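Local coordinates for beta-ketoacyl-[acyl-carrier-protein] synthase FabY (Pseudomonas aeruginosa, PDB 4CW4) that catalyses the condensation of acetyl-CoA with malonyl-ACP to acetoacetyl-ACP, the primer step of fatty acid biosynthesis, at residues A[435-440]-A[467-472]; A[500-505]-A[517-522]; A[481-486]-A[535-540]; A[353-358]-A[444-449]; A[450-455]-A[511-516]. All coordinates share one frame; numbering follows the deposited sequence.

How the contacts relate
Contacts 1, 3 and 4 all reach the predicted active site. Contact 1 holds H439, whose side chain is about 5 Å from that of C286, the inferred active-site cysteine. Its K472 approaches H477, about 4 Å between side chains. N446 of contact 4 comes about 3 Å from H439, again between side chains. Contact 3 shares water 3 with contact 1, centres 10 Å apart. Contacts 4 and 5 share helix 444-461 and the salt bridge R447 NE to D511 OD1 (2.8 Å). E450 of contact 5 accepts hydrogen bonds from H439 N and G440 N of contact 1 and N536 ND2 of contact 3. Contact 2 continues the sheet of contact 1 through S518 and V468.

Contact 1 of 5, residues A[435-440]-A[467-472]; sequences FVHAHG and PVTAVK
K472 reaches H439 with its ammonium group. NZ donates to H439 O at 2.8 Å, in the carbonyl plane and on a lone pair. The chain is extended until its last bend (chi4 60°), which turns NZ onto this oxygen. Water 3 links NZ to H439 ND1 and lies in the plane of the imidazole ring. The lysine thus holds the backbone oxygen of a predicted active-site residue and, through the water, meets its ring.

Three backbone bonds join the strands in parallel. V436 N donates to P467 O at 2.8 Å, T469 N to V436 O at 3.0 Å and A438 N to T469 O at 2.9 Å. Water 1 then bridges the diverging ends. It binds H437 ND1 and V471 N and donates to A438 O.

On one side of the sheet the T469 methyl CG2 sits over the face of the H437 ring, 3.5 Å from its centroid. This is a CH-pi contact, almost on the ring normal. T469 OG1 turns elsewhere, to P500 O. On the side of V468, its CG1 meets A438 CB at 3.7 Å.

Strands 434-437 and 466-469 are the parallel pair of a beta-alpha-beta unit, crossed over by helix 444-461. Its L454 lies against V436. Helix 482-496 covers the H437 side, and strand 532-539 pairs along the far edge of 434-437.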
# COMPACT_ATOMS: atom_id res chain seq x y z
N PHE A 435 -1.23 5.81 29.94
CA PHE A 435 0.07 5.19 29.70
C PHE A 435 0.38 5.24 28.20
O PHE A 435 -0.51 5.49 27.37
CB PHE A 435 0.15 3.77 30.28
CG PHE A 435 -0.72 2.72 29.61
CD1 PHE A 435 -2.11 2.75 29.72
CD2 PHE A 435 -0.13 1.66 28.93
CE1 PHE A 435 -2.89 1.75 29.13
CE2 PHE A 435 -0.91 0.68 28.33
CZ PHE A 435 -2.29 0.72 28.44
N VAL A 436 1.64 5.01 27.88
CA VAL A 436 2.11 5.06 26.51
C VAL A 436 2.62 3.69 26.09
O VAL A 436 3.45 3.07 26.76
CB VAL A 436 3.28 6.07 26.35
CG1 VAL A 436 3.80 6.07 24.89
CG2 VAL A 436 2.87 7.47 26.79
N HIS A 437 2.08 3.20 24.99
CA HIS A 437 2.68 2.09 24.26
C HIS A 437 3.70 2.69 23.32
O HIS A 437 3.37 3.16 22.22
CB HIS A 437 1.61 1.27 23.52
CG HIS A 437 1.37 -0.06 24.16
ND1 HIS A 437 2.19 -1.13 23.93
CD2 HIS A 437 0.45 -0.46 25.07
CE1 HIS A 437 1.79 -2.15 24.67
NE2 HIS A 437 0.73 -1.77 25.37
N ALA A 438 4.95 2.69 23.78
CA ALA A 438 6.02 3.31 23.04
C ALA A 438 6.32 2.51 21.80
O ALA A 438 6.18 1.29 21.78
CB ALA A 438 7.27 3.39 23.88
N HIS A 439 6.76 3.22 20.79
CA HIS A 439 7.23 2.60 19.57
C HIS A 439 8.33 1.60 19.95
O HIS A 439 8.29 0.45 19.55
CB HIS A 439 7.76 3.65 18.60
CG HIS A 439 8.28 3.07 17.33
ND1 HIS A 439 7.48 2.36 16.47
CD2 HIS A 439 9.52 3.09 16.78
CE1 HIS A 439 8.20 1.98 15.42
NE2 HIS A 439 9.44 2.39 15.60
N GLY A 440 9.30 2.06 20.74
CA GLY A 440 10.24 1.18 21.43
C GLY A 440 10.83 0.11 20.54
O GLY A 440 10.67 -1.08 20.82
N PRO A 467 3.62 6.27 32.67
CA PRO A 467 4.04 4.89 32.47
C PRO A 467 4.21 4.54 31.00
O PRO A 467 3.35 4.86 30.15
CB PRO A 467 2.91 4.07 33.11
CG PRO A 467 2.21 5.04 34.02
CD PRO A 467 2.31 6.36 33.33
N VAL A 468 5.33 3.87 30.72
CA VAL A 468 5.71 3.48 29.37
C VAL A 468 5.93 1.96 29.30
O VAL A 468 6.59 1.37 30.16
CB VAL A 468 7.02 4.20 28.93
CG1 VAL A 468 7.51 3.71 27.57
CG2 VAL A 468 6.83 5.71 28.92
N THR A 469 5.39 1.34 28.26
CA THR A 469 5.60 -0.07 27.98
C THR A 469 6.01 -0.22 26.51
O THR A 469 5.79 0.69 25.72
CB THR A 469 4.35 -0.89 28.35
OG1 THR A 469 4.62 -2.30 28.25
CG2 THR A 469 3.15 -0.51 27.49
N ALA A 470 6.64 -1.35 26.17
CA ALA A 470 7.21 -1.55 24.84
C ALA A 470 7.03 -3.00 24.36
O ALA A 470 7.79 -3.88 24.71
CB ALA A 470 8.67 -1.16 24.83
N VAL A 471 5.98 -3.22 23.58
CA VAL A 471 5.58 -4.57 23.22
C VAL A 471 6.65 -5.27 22.38
O VAL A 471 6.74 -6.50 22.39
CB VAL A 471 4.22 -4.57 22.48
CG1 VAL A 471 4.41 -4.10 21.03
CG2 VAL A 471 3.56 -5.94 22.55
N LYS A 472 7.48 -4.51 21.67
CA LYS A 472 8.50 -5.11 20.79
C LYS A 472 9.57 -5.86 21.58
O LYS A 472 10.29 -6.69 21.03
CB LYS A 472 9.15 -4.07 19.88
CG LYS A 472 8.19 -3.46 18.85
CD LYS A 472 8.86 -2.38 18.01
CE LYS A 472 7.90 -1.72 17.02
NZ LYS A 472 6.75 -1.06 17.70
O HOH W 1 4.65 -0.83 22.64
O HOH W 2 7.78 -1.54 21.60
O HOH W 3 5.07 0.87 16.34

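Contact 2 of 5, residues A[500-505]-A[517-522]; sequences PGIKTI and LSISNR
An ST turn at S520 meets a type I beta turn from I502 to I505. Their main link is the hydrogen bond from I502 N to S520 O. It is 2.9 Å long, nearly straight (175°), and meets a lone pair in the carbonyl plane. S520 OG accepts from R522 N at 3.1 Å, which makes the ST turn.

The N521 amide makes the second link. Its chi1 of 71° sets CG between the backbone N and the carbonyl carbon. ND2 can then donate to I505 O at 3.1 Å, with that oxygen in the plane of the amide. The bond ties the end of the type I turn to the other segment. N521 CB also comes close to I502 O, at 3.1 Å.

G501 CA comes within 3.3 Å of R522 O. The apolar part is one methyl pair, I502 CD1 on I519 CG2 at 3.6 Å.

K503 points its ammonium elsewhere, to E36 and D523. The ST turn and the type I turn are thus joined backbone to backbone, in the loops that flank strand 517-519, a parallel neighbour of strand 466-469 in this ketosynthase of the thiolase superfamily.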
# COMPACT_ATOMS: atom_id res chain seq x y z
N PRO A 500 2.87 -4.26 31.21
CA PRO A 500 4.01 -5.17 31.04
C PRO A 500 5.34 -4.45 31.14
O PRO A 500 5.50 -3.36 30.61
CB PRO A 500 3.80 -5.75 29.63
CG PRO A 500 2.38 -5.50 29.33
CD PRO A 500 2.03 -4.22 30.01
N GLY A 501 6.28 -5.04 31.87
CA GLY A 501 7.62 -4.48 31.95
C GLY A 501 8.41 -4.71 30.67
O GLY A 501 8.03 -5.49 29.81
N ILE A 502 9.54 -4.02 30.55
CA ILE A 502 10.51 -4.27 29.48
C ILE A 502 11.52 -5.25 30.08
O ILE A 502 12.56 -4.85 30.62
CB ILE A 502 11.18 -2.99 28.98
CG1 ILE A 502 10.12 -1.92 28.65
CG2 ILE A 502 12.05 -3.32 27.76
CD1 ILE A 502 10.68 -0.61 28.14
N LYS A 503 11.19 -6.53 30.04
CA LYS A 503 11.93 -7.51 30.86
C LYS A 503 13.28 -7.87 30.30
O LYS A 503 14.10 -8.46 30.99
CB LYS A 503 11.08 -8.76 31.08
CG LYS A 503 9.84 -8.48 31.86
CD LYS A 503 9.00 -9.71 32.09
CE LYS A 503 7.75 -9.30 32.78
NZ LYS A 503 6.59 -9.99 32.21
N THR A 504 13.52 -7.52 29.04
CA THR A 504 14.77 -7.84 28.38
C THR A 504 15.92 -6.90 28.75
O THR A 504 17.08 -7.21 28.45
CB THR A 504 14.59 -7.77 26.88
OG1 THR A 504 14.05 -6.49 26.55
CG2 THR A 504 13.65 -8.86 26.39
N ILE A 505 15.63 -5.77 29.39
CA ILE A 505 16.68 -4.81 29.76
C ILE A 505 17.01 -4.89 31.23
O ILE A 505 16.17 -5.28 32.06
CB ILE A 505 16.34 -3.34 29.33
CG1 ILE A 505 15.24 -2.74 30.20
CG2 ILE A 505 15.95 -3.32 27.85
CD1 ILE A 505 15.00 -1.26 29.92
N LEU A 517 9.02 10.26 32.83
CA LEU A 517 8.59 8.95 32.37
C LEU A 517 8.89 7.88 33.41
O LEU A 517 9.89 7.97 34.14
CB LEU A 517 9.29 8.55 31.06
CG LEU A 517 9.26 9.55 29.90
CD1 LEU A 517 9.98 9.00 28.68
CD2 LEU A 517 7.84 9.94 29.53
N SER A 518 8.03 6.87 33.45
CA SER A 518 8.26 5.70 34.29
C SER A 518 8.40 4.47 33.40
O SER A 518 7.40 3.91 32.91
CB SER A 518 7.12 5.50 35.28
OG SER A 518 7.27 4.28 36.00
N ILE A 519 9.65 4.08 33.18
CA ILE A 519 10.01 2.97 32.31
C ILE A 519 10.60 1.86 33.18
O ILE A 519 11.68 2.03 33.77
CB ILE A 519 11.07 3.37 31.26
CG1 ILE A 519 10.60 4.57 30.42
CG2 ILE A 519 11.33 2.20 30.33
CD1 ILE A 519 11.69 5.23 29.63
N SER A 520 9.89 0.74 33.30
CA SER A 520 10.31 -0.30 34.21
C SER A 520 10.59 -1.62 33.49
O SER A 520 9.94 -1.92 32.48
CB SER A 520 9.22 -0.54 35.24
OG SER A 520 9.59 -1.57 36.13
N ASN A 521 11.52 -2.39 34.06
CA ASN A 521 11.83 -3.71 33.52
C ASN A 521 11.02 -4.81 34.20
O ASN A 521 11.24 -6.00 33.93
CB ASN A 521 13.34 -4.01 33.53
CG ASN A 521 13.91 -4.23 34.90
OD1 ASN A 521 13.28 -3.98 35.92
ND2 ASN A 521 15.16 -4.69 34.93
N ARG A 522 10.08 -4.39 35.05
CA ARG A 522 9.16 -5.28 35.77
C ARG A 522 7.73 -4.94 35.42
O ARG A 522 7.41 -3.78 35.14
CB ARG A 522 9.31 -5.13 37.32
CG ARG A 522 10.73 -5.08 37.84
CD ARG A 522 11.35 -6.46 37.94
NE ARG A 522 12.62 -6.43 38.69
CZ ARG A 522 13.73 -7.08 38.34
NH1 ARG A 522 13.78 -7.83 37.25
NH2 ARG A 522 14.82 -6.97 39.11

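Contact 3 of 5, residues A[481-486]-A[535-540]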
# COMPACT_ATOMS: atom_id res chain seq x y z
N THR A 481 2.19 -4.54 11.04
CA THR A 481 1.31 -4.96 12.12
C THR A 481 1.79 -4.45 13.48
O THR A 481 1.14 -4.68 14.49
CB THR A 481 1.24 -6.50 12.12
OG1 THR A 481 1.03 -6.93 10.77
CG2 THR A 481 0.11 -7.03 12.99
N ALA A 482 2.90 -3.73 13.49
CA ALA A 482 3.52 -3.36 14.76
C ALA A 482 2.57 -2.64 15.71
O ALA A 482 2.47 -2.97 16.89
CB ALA A 482 4.74 -2.52 14.53
N SER A 483 1.86 -1.63 15.23
CA SER A 483 0.99 -0.87 16.10
C SER A 483 -0.30 -1.58 16.43
O SER A 483 -0.97 -1.19 17.38
CB SER A 483 0.78 0.56 15.60
OG SER A 483 0.33 0.60 14.25
N ALA A 484 -0.64 -2.64 15.71
CA ALA A 484 -1.72 -3.53 16.13
C ALA A 484 -1.27 -4.41 17.31
O ALA A 484 -2.01 -4.62 18.24
CB ALA A 484 -2.21 -4.40 14.97
N ASP A 485 -0.04 -4.92 17.27
CA ASP A 485 0.51 -5.62 18.44
C ASP A 485 0.43 -4.72 19.68
O ASP A 485 0.12 -5.17 20.78
CB ASP A 485 1.98 -6.02 18.22
CG ASP A 485 2.18 -7.09 17.16
OD1 ASP A 485 1.26 -7.91 16.91
OD2 ASP A 485 3.31 -7.14 16.61
N GLN A 486 0.75 -3.43 19.50
CA GLN A 486 0.65 -2.46 20.59
C GLN A 486 -0.79 -2.30 21.09
O GLN A 486 -1.05 -2.40 22.30
CB GLN A 486 1.21 -1.09 20.17
CG GLN A 486 2.70 -1.07 19.85
CD GLN A 486 3.11 0.27 19.23
OE1 GLN A 486 2.81 0.56 18.08
NE2 GLN A 486 3.78 1.08 20.00
N ILE A 535 -0.98 5.00 21.77
CA ILE A 535 -0.20 4.09 20.94
C ILE A 535 0.71 4.93 20.04
O ILE A 535 0.21 5.76 19.27
CB ILE A 535 -1.11 3.23 20.03
CG1 ILE A 535 -2.23 2.53 20.82
CG2 ILE A 535 -0.28 2.23 19.26
CD1 ILE A 535 -1.79 1.60 21.87
N ASN A 536 2.02 4.74 20.14
CA ASN A 536 2.96 5.53 19.37
C ASN A 536 3.73 4.71 18.35
O ASN A 536 4.20 3.60 18.65
CB ASN A 536 3.94 6.26 20.29
CG ASN A 536 4.60 7.44 19.58
OD1 ASN A 536 3.94 8.17 18.83
ND2 ASN A 536 5.91 7.59 19.75
N SER A 537 3.86 5.24 17.15
CA SER A 537 4.47 4.48 16.06
C SER A 537 5.12 5.37 15.02
O SER A 537 4.76 6.53 14.80
CB SER A 537 3.44 3.58 15.39
OG SER A 537 4.02 2.62 14.53
N LYS A 538 6.09 4.79 14.31
CA LYS A 538 6.81 5.55 13.32
C LYS A 538 7.47 4.56 12.43
O LYS A 538 7.55 3.36 12.71
CB LYS A 538 7.90 6.43 13.94
CG LYS A 538 7.70 6.79 15.40
CD LYS A 538 9.00 7.02 16.11
CE LYS A 538 9.70 8.24 15.64
NZ LYS A 538 10.25 9.00 16.79
N GLY A 539 7.98 5.09 11.33
CA GLY A 539 8.67 4.26 10.41
C GLY A 539 9.45 5.18 9.54
O GLY A 539 9.33 6.41 9.59
N PHE A 540 10.28 4.54 8.75
CA PHE A 540 10.92 5.10 7.57
C PHE A 540 9.99 5.96 6.77
O PHE A 540 8.77 5.76 6.78
CB PHE A 540 11.40 4.01 6.59
CG PHE A 540 12.36 3.01 7.17
CD1 PHE A 540 12.88 3.15 8.45
CD2 PHE A 540 12.73 1.90 6.41
CE1 PHE A 540 13.77 2.22 8.96
CE2 PHE A 540 13.61 0.96 6.92
CZ PHE A 540 14.14 1.12 8.20
O HOH W 3 5.07 0.87 16.34
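Q486 turns its CG opposite the carbonyl carbon (chi1 -64°) and then runs extended. This carries its amide from helix 482-496 to the backbone of N536. There NE2 donates to N536 O at 2.9 Å, and the bond is fairly straight (164°). The oxygen lies in the plane of the Q486 amide, while the donor is tilted from the plane of the N536 carbonyl. The bond fixes which end of the amide is nitrogen. OE1, on the other branch, accepts from water 3 at 2.9 Å. A further link from that water to S537 OG is doubtful, because S537 was modelled in two conformers.

The Q486 and I535 side chains run alongside each other, head to tail. The methyl I535 CG2 touches Q486 CB at 3.8 Å and Q486 OE1 at 3.7 Å. I535 CB points toward the helix, whereas N536 CB points away; the N536 amide oxygen bonds S546 and N410.

The helix and the strand run almost antiparallel, with their axes 8.6 Å apart. L290 of helix 288-301 also touches I535. This is a helix laid on a central sheet strand, as in the layered alpha-beta thiolase fold. It lies next to the predicted active site, with S537 about 4 Å from H439 between side chains.

Contact 4 of 5, residues A[353-358]-A[444-449]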
# COMPACT_ATOMS: atom_id res chain seq x y z
N ARG A 353 15.54 -4.91 23.07
CA ARG A 353 15.80 -4.23 24.35
C ARG A 353 15.39 -2.75 24.29
O ARG A 353 16.25 -1.86 24.34
CB ARG A 353 17.31 -4.33 24.65
CG ARG A 353 17.77 -5.72 25.03
CD ARG A 353 19.28 -5.89 24.77
NE ARG A 353 19.85 -7.17 25.20
CZ ARG A 353 20.49 -7.39 26.34
NH1 ARG A 353 20.62 -6.41 27.24
NH2 ARG A 353 21.00 -8.59 26.60
N PRO A 354 14.10 -2.47 24.06
CA PRO A 354 13.65 -1.07 24.00
C PRO A 354 14.12 -0.27 25.21
O PRO A 354 13.97 -0.73 26.33
CB PRO A 354 12.12 -1.20 23.99
CG PRO A 354 11.84 -2.59 23.52
CD PRO A 354 12.99 -3.42 24.05
N PHE A 355 14.67 0.91 24.96
CA PHE A 355 15.11 1.85 25.99
C PHE A 355 16.30 1.40 26.84
O PHE A 355 16.72 2.13 27.72
CB PHE A 355 13.93 2.31 26.85
CG PHE A 355 12.87 3.01 26.04
CD1 PHE A 355 13.10 4.26 25.50
CD2 PHE A 355 11.69 2.37 25.77
CE1 PHE A 355 12.16 4.86 24.69
CE2 PHE A 355 10.73 2.97 24.98
CZ PHE A 355 10.96 4.23 24.45
N GLY A 356 16.86 0.22 26.53
CA GLY A 356 18.08 -0.23 27.16
C GLY A 356 19.27 -0.06 26.26
O GLY A 356 19.15 0.47 25.17
N GLU A 357 20.44 -0.48 26.73
CA GLU A 357 21.55 -0.72 25.81
C GLU A 357 21.01 -1.62 24.70
O GLU A 357 20.41 -2.66 24.96
CB GLU A 357 22.75 -1.35 26.52
CG GLU A 357 23.33 -0.51 27.64
CD GLU A 357 23.89 0.81 27.16
OE1 GLU A 357 24.48 0.84 26.06
OE2 GLU A 357 23.73 1.82 27.88
N ASN A 358 21.19 -1.20 23.45
CA ASN A 358 20.57 -1.91 22.34
C ASN A 358 21.29 -1.64 21.03
O ASN A 358 22.26 -0.85 21.00
CB ASN A 358 19.05 -1.64 22.27
CG ASN A 358 18.69 -0.18 22.06
OD1 ASN A 358 19.47 0.59 21.50
ND2 ASN A 358 17.47 0.20 22.47
N PRO A 444 19.45 2.63 19.15
CA PRO A 444 20.03 3.76 19.88
C PRO A 444 19.39 5.10 19.51
O PRO A 444 19.20 5.95 20.37
CB PRO A 444 21.51 3.72 19.45
CG PRO A 444 21.76 2.28 19.21
CD PRO A 444 20.50 1.76 18.60
N ALA A 445 19.04 5.27 18.24
CA ALA A 445 18.35 6.48 17.82
C ALA A 445 16.96 6.56 18.43
O ALA A 445 16.55 7.64 18.89
CB ALA A 445 18.24 6.55 16.30
N ASN A 446 16.22 5.46 18.45
CA ASN A 446 14.85 5.52 18.93
C ASN A 446 14.80 5.79 20.43
O ASN A 446 13.96 6.55 20.90
CB ASN A 446 14.04 4.25 18.64
CG ASN A 446 12.59 4.44 19.04
OD1 ASN A 446 11.84 5.12 18.34
ND2 ASN A 446 12.20 3.91 20.18
N ARG A 447 15.68 5.17 21.19
CA ARG A 447 15.55 5.29 22.64
C ARG A 447 15.74 6.73 23.08
O ARG A 447 15.08 7.18 24.00
CB ARG A 447 16.51 4.33 23.37
CG ARG A 447 17.97 4.74 23.32
CD ARG A 447 18.87 3.64 23.85
NE ARG A 447 20.24 4.13 24.07
CZ ARG A 447 21.36 3.47 23.80
NH1 ARG A 447 21.34 2.26 23.27
NH2 ARG A 447 22.52 4.04 24.06
N VAL A 448 16.63 7.44 22.40
CA VAL A 448 16.85 8.86 22.69
C VAL A 448 15.72 9.73 22.09
O VAL A 448 15.07 10.50 22.82
CB VAL A 448 18.23 9.33 22.17
CG1 VAL A 448 18.37 10.86 22.28
CG2 VAL A 448 19.34 8.64 22.94
N THR A 449 15.50 9.61 20.78
CA THR A 449 14.54 10.50 20.14
C THR A 449 13.10 10.31 20.64
O THR A 449 12.38 11.29 20.82
CB THR A 449 14.56 10.40 18.61
OG1 THR A 449 14.28 9.06 18.18
CG2 THR A 449 15.88 10.82 18.10
O HOH W 4 25.20 3.04 24.83
O HOH W 5 23.63 0.58 23.49
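R447 NH1 is gripped by two oxygens. N358 OD1 accepts from it at 3.1 Å, and water 5 at 2.8 Å. The bond to the asparagine is bent (141°). NH1 stands well above the amide plane instead of on a lone pair, and the amide and guanidinium planes are 44° apart. R447 and N358 pass each other in opposite directions.

Water 5 also donates to E357 OE1 at 2.7 Å and accepts from N358 N. Water 4 makes a second bridge, from E357 OE1 to R447 NH2. The carboxylate is beyond salt-bridge range of the guanidinium and lies well out of its plane. The two charges therefore meet through water. R447 NE has its own partner, D511.

N358 is held from its own side. ND2 donates to R353 O at 3.0 Å, and G356 N reaches the same oxygen from the opposite face of its plane. The second bond closes the type II turn from R353 to G356. The turn sits against the first residues of helix 444-461, the helix of the beta-alpha-beta unit. N446, on that helix, comes about 3 Å from H439 between side chains. N358 OD1 also rests on the helix start, 3.3 Å from P444 CD.

R447 O lies at the edge of the F355 ring, 3.8 Å from F355 CE1. F355 CD1 is 4.0 Å from R447 CB.

Contact 5 of 5, residues A[450-455]-A[511-516]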
# COMPACT_ATOMS: atom_id res chain seq x y z
N GLU A 450 12.68 9.07 20.87
CA GLU A 450 11.33 8.83 21.34
C GLU A 450 11.16 9.26 22.78
O GLU A 450 10.15 9.86 23.13
CB GLU A 450 10.88 7.37 21.17
CG GLU A 450 9.39 7.23 21.46
CD GLU A 450 8.80 5.84 21.30
OE1 GLU A 450 9.54 4.83 21.31
OE2 GLU A 450 7.55 5.74 21.25
N SER A 451 12.12 8.95 23.64
CA SER A 451 11.99 9.38 25.02
C SER A 451 11.97 10.90 25.13
O SER A 451 11.24 11.46 25.94
CB SER A 451 13.07 8.76 25.91
OG SER A 451 14.37 9.25 25.63
N GLU A 452 12.75 11.58 24.30
CA GLU A 452 12.74 13.04 24.31
C GLU A 452 11.36 13.58 23.92
O GLU A 452 10.87 14.51 24.54
CB GLU A 452 13.82 13.61 23.41
CG GLU A 452 13.81 15.11 23.40
CD GLU A 452 15.09 15.70 22.86
OE1 GLU A 452 15.86 14.97 22.20
OE2 GLU A 452 15.33 16.90 23.10
N ILE A 453 10.74 13.01 22.89
CA ILE A 453 9.38 13.42 22.53
C ILE A 453 8.40 13.19 23.68
O ILE A 453 7.64 14.08 24.04
CB ILE A 453 8.90 12.65 21.30
CG1 ILE A 453 9.70 13.09 20.08
CG2 ILE A 453 7.41 12.87 21.06
CD1 ILE A 453 9.59 12.14 18.90
N LEU A 454 8.40 11.99 24.24
CA LEU A 454 7.44 11.71 25.31
C LEU A 454 7.67 12.59 26.54
O LEU A 454 6.74 13.09 27.14
CB LEU A 454 7.48 10.23 25.71
CG LEU A 454 7.18 9.23 24.60
CD1 LEU A 454 7.38 7.81 25.10
CD2 LEU A 454 5.77 9.42 24.07
N ASP A 455 8.93 12.77 26.89
CA ASP A 455 9.28 13.61 28.03
C ASP A 455 8.82 15.05 27.82
O ASP A 455 8.28 15.68 28.73
CB ASP A 455 10.79 13.57 28.24
CG ASP A 455 11.20 14.07 29.60
OD1 ASP A 455 10.64 13.61 30.63
OD2 ASP A 455 12.12 14.90 29.63
N ASP A 511 21.43 7.44 28.20
CA ASP A 511 21.08 8.59 27.36
C ASP A 511 19.58 8.76 27.15
O ASP A 511 19.15 9.65 26.44
CB ASP A 511 21.84 8.57 26.02
CG ASP A 511 21.57 7.32 25.18
OD1 ASP A 511 20.65 6.54 25.53
OD2 ASP A 511 22.29 7.14 24.16
N VAL A 512 18.77 7.90 27.77
CA VAL A 512 17.33 8.02 27.64
C VAL A 512 16.82 9.16 28.51
O VAL A 512 17.26 9.34 29.65
CB VAL A 512 16.66 6.70 28.02
CG1 VAL A 512 15.15 6.86 28.16
CG2 VAL A 512 17.00 5.62 26.97
N HIS A 513 15.88 9.94 27.98
CA HIS A 513 15.29 11.06 28.71
C HIS A 513 14.14 10.54 29.58
O HIS A 513 13.13 10.10 29.06
CB HIS A 513 14.75 12.10 27.73
CG HIS A 513 15.79 12.73 26.86
ND1 HIS A 513 15.72 14.04 26.45
CD2 HIS A 513 16.92 12.22 26.29
CE1 HIS A 513 16.75 14.32 25.68
NE2 HIS A 513 17.49 13.23 25.56
N GLN A 514 14.30 10.61 30.91
CA GLN A 514 13.39 9.95 31.83
C GLN A 514 12.70 10.83 32.84
O GLN A 514 11.94 10.31 33.64
CB GLN A 514 14.20 8.96 32.70
CG GLN A 514 14.77 7.83 31.98
CD GLN A 514 15.23 6.74 32.90
OE1 GLN A 514 16.42 6.62 33.22
NE2 GLN A 514 14.29 5.89 33.30
N GLN A 515 12.97 12.14 32.86
CA GLN A 515 12.54 12.94 34.01
C GLN A 515 11.05 12.75 34.32
O GLN A 515 10.69 12.61 35.48
CB GLN A 515 12.87 14.43 33.87
CG GLN A 515 12.53 15.21 35.17
CD GLN A 515 12.81 16.71 35.11
OE1 GLN A 515 13.40 17.24 34.17
NE2 GLN A 515 12.37 17.41 36.15
N ARG A 516 10.21 12.73 33.29
CA ARG A 516 8.76 12.61 33.46
C ARG A 516 8.17 11.26 33.04
O ARG A 516 6.96 11.14 32.96
CB ARG A 516 8.06 13.75 32.70
CG ARG A 516 8.20 15.08 33.44
CD ARG A 516 8.35 16.27 32.52
NE ARG A 516 9.67 16.28 31.88
CZ ARG A 516 10.56 17.27 31.96
NH1 ARG A 516 10.33 18.36 32.68
NH2 ARG A 516 11.71 17.16 31.30
O HOH W 6 14.33 14.09 31.12
O HOH W 7 13.52 15.61 27.38
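The D455 and R516 side chains meet almost perpendicular, with carboxylate and guanidinium planes 50° apart. They form a side-on salt bridge through two nitrogens. R516 NE donates to D455 OD1 at 3.1 Å and R516 NH2 to D455 OD2 at 2.8 Å. Both oxygens lie near the guanidinium plane, yet both nitrogens stand above the carboxylate plane. The R516 chain bends at chi2 and chi3 to fold back this way. Its backbone N also donates to D455 OD1, at 2.8 Å, and meets it nearly along the C-O axis.

E452 extends next to H513, and the two head in one direction. E452 CB sits over one face of the imidazole, 3.9 Å from its centroid, in a CH-pi contact. The carboxylate is turned 31° from the ring.

S451 approaches from the helix with OG, which accepts from H513 N at 2.9 Å. The same hydroxyl also lies in hydrogen-bonding reach of R447 O and V448 O, one turn back in helix 444-461.

Water 7 joins D455 OD2 to H513 ND1, and water 6 joins D455 OD2 to Q515 N. The carboxylate thus takes three N-H bonds and two water bonds. This is consistent with an ionised aspartate that pins the loop before strand 517-519 to the helix.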